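Local coordinates for protein TRAP-type C4-dicarboxylate:H+ symport system substrate-binding component DctP (Shewanella oneidensis, PDB 4MX6) that probably captures C4-dicarboxylates such as succinate in the periplasm and delivers them to a TRAP-type transporter for uptake, at residues T162-L167 / V232-T237. Residues are numbered along the deposited sequence; the frame is centred on the assembly and turned at random.
Sequences TANTPL and VQSHIT
A classic beta bulge, with S234 and H235 both facing A163, lies where the regular antiparallel pairing of strands 160-163 and 235-237 ends. The A163-H235 pair is closed by A163 N to H235 O (3.0 Å, N-H...O 166°) and H235 N to A163 O. One residue on, S234 N reaches N164 OD1 in the carbonyl plane (3.0 Å). Q233 bends at chi2 (-84°), and its side chain crosses that of T162 at about a right angle; OE1 accepts a hydrogen bond from T162 OG1 in the carbonyl plane, on a lone pair (2.7 Å), while NE2 donates to V232 O and D215 O. Replaced by alanine, this glutamine would probably leave the buried T162 hydroxyl without that acceptor and both carbonyls without their NE2 donor. T162 OG1 also bonds Q217 NE2, and its side chain lies about 7 Å from that of succinate-binding N219, beside the site without lining it. On the sheet face of A163 and H235, P166 CD sits over the imidazole centre, 3.8 Å from the centroid, a CH-pi contact. L167 N donates to T237 OG1 (3.1 Å). The arrangement is a classic bulge closing an antiparallel pair within a periplasmic solute-binding protein's mixed sheet.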
loop_
_atom_site.group_PDB
_atom_site.type_symbol
_atom_site.label_atom_id
_atom_site.label_comp_id
_atom_site.label_asym_id
_atom_site.label_seq_id
_atom_site.Cartn_x
_atom_site.Cartn_y
_atom_site.Cartn_z
ATOM N N THR A 162 5.384 9.414 -11.066
ATOM C CA THR A 162 4.922 10.613 -11.758
ATOM C C THR A 162 5.874 11.753 -11.454
ATOM O O THR A 162 6.518 11.785 -10.394
ATOM C CB THR A 162 3.475 11.020 -11.376
ATOM O OG1 THR A 162 3.428 11.503 -10.029
ATOM C CG2 THR A 162 2.533 9.844 -11.505
ATOM N N ALA A 163 5.953 12.689 -12.400
ATOM C CA ALA A 163 6.709 13.923 -12.230
ATOM C C ALA A 163 6.280 14.867 -13.341
ATOM O O ALA A 163 5.286 14.607 -14.040
ATOM C CB ALA A 163 8.213 13.640 -12.286
ATOM N N ASN A 164 7.019 15.960 -13.523
ATOM C CA ASN A 164 6.742 16.886 -14.617
ATOM C C ASN A 164 7.769 16.759 -15.736
ATOM O O ASN A 164 7.974 17.662 -16.525
ATOM C CB ASN A 164 6.608 18.303 -14.071
ATOM C CG ASN A 164 5.469 18.404 -13.092
ATOM O OD1 ASN A 164 4.348 18.004 -13.399
ATOM N ND2 ASN A 164 5.747 18.897 -11.901
ATOM N N THR A 165 8.354 15.567 -15.820
ATOM C CA THR A 165 9.320 15.211 -16.847
ATOM C C THR A 165 9.312 13.681 -16.967
ATOM O O THR A 165 8.975 12.991 -16.007
ATOM C CB THR A 165 10.719 15.724 -16.459
ATOM O OG1 THR A 165 11.590 15.692 -17.599
ATOM C CG2 THR A 165 11.306 14.899 -15.325
ATOM N N PRO A 166 9.650 13.142 -18.155
ATOM C CA PRO A 166 9.772 11.685 -18.273
ATOM C C PRO A 166 10.881 11.147 -17.389
ATOM O O PRO A 166 11.915 11.796 -17.225
ATOM C CB PRO A 166 10.135 11.469 -19.745
ATOM C CG PRO A 166 9.702 12.691 -20.442
ATOM C CD PRO A 166 9.812 13.819 -19.453
ATOM N N LEU A 167 10.684 9.952 -16.854
ATOM C CA LEU A 167 11.697 9.317 -16.012
ATOM C C LEU A 167 12.228 8.041 -16.686
ATOM O O LEU A 167 12.214 6.930 -16.133
ATOM C CB LEU A 167 11.151 9.079 -14.599
ATOM C CG LEU A 167 10.815 10.402 -13.879
ATOM C CD1 LEU A 167 9.944 10.148 -12.665
ATOM C CD2 LEU A 167 12.072 11.157 -13.486
ATOM N N VAL A 232 -2.039 17.131 -12.067
ATOM C CA VAL A 232 -1.014 18.059 -11.587
ATOM C C VAL A 232 0.398 17.496 -11.787
ATOM O O VAL A 232 1.364 17.957 -11.173
ATOM C CB VAL A 232 -1.254 18.448 -10.107
ATOM C CG1 VAL A 232 -2.450 19.375 -10.001
ATOM C CG2 VAL A 232 -1.429 17.222 -9.239
ATOM N N GLN A 233 0.496 16.529 -12.691
ATOM C CA GLN A 233 1.773 15.923 -13.078
ATOM C C GLN A 233 1.761 15.750 -14.589
ATOM O O GLN A 233 0.855 15.112 -15.116
ATOM C CB GLN A 233 1.956 14.556 -12.407
ATOM C CG GLN A 233 2.027 14.630 -10.902
ATOM C CD GLN A 233 3.430 14.948 -10.428
ATOM O OE1 GLN A 233 4.187 14.048 -10.093
ATOM N NE2 GLN A 233 3.776 16.219 -10.378
ATOM N N SER A 234 2.754 16.281 -15.294
ATOM C CA SER A 234 2.726 16.213 -16.749
ATOM C C SER A 234 3.087 14.841 -17.333
ATOM O O SER A 234 2.730 14.567 -18.485
ATOM C CB SER A 234 3.620 17.297 -17.374
ATOM O OG SER A 234 4.981 17.079 -17.050
ATOM N N HIS A 235 3.794 13.998 -16.574
ATOM C CA HIS A 235 4.306 12.732 -17.098
ATOM C C HIS A 235 4.200 11.605 -16.097
ATOM O O HIS A 235 4.576 11.761 -14.938
ATOM C CB HIS A 235 5.770 12.892 -17.473
ATOM C CG HIS A 235 5.977 13.714 -18.693
ATOM N ND1 HIS A 235 6.058 15.091 -18.674
ATOM C CD2 HIS A 235 6.085 13.345 -19.989
ATOM C CE1 HIS A 235 6.216 15.532 -19.908
ATOM N NE2 HIS A 235 6.231 14.492 -20.723
ATOM N N ILE A 236 3.698 10.464 -16.555
ATOM C CA ILE A 236 3.615 9.256 -15.732
ATOM C C ILE A 236 4.468 8.202 -16.400
ATOM O O ILE A 236 4.256 7.877 -17.565
ATOM C CB ILE A 236 2.163 8.739 -15.620
ATOM C CG1 ILE A 236 1.256 9.840 -15.095
ATOM C CG2 ILE A 236 2.097 7.474 -14.748
ATOM C CD1 ILE A 236 -0.219 9.483 -15.107
ATOM N N THR A 237 5.442 7.681 -15.673
ATOM C CA THR A 237 6.348 6.685 -16.203
ATOM C C THR A 237 5.931 5.314 -15.658
ATOM O O THR A 237 5.856 5.108 -14.442
ATOM C CB THR A 237 7.794 7.039 -15.832
ATOM O OG1 THR A 237 8.143 8.308 -16.409
ATOM C CG2 THR A 237 8.756 6.004 -16.363
HETATM O O HOH W 1 7.349 10.711 -15.189
#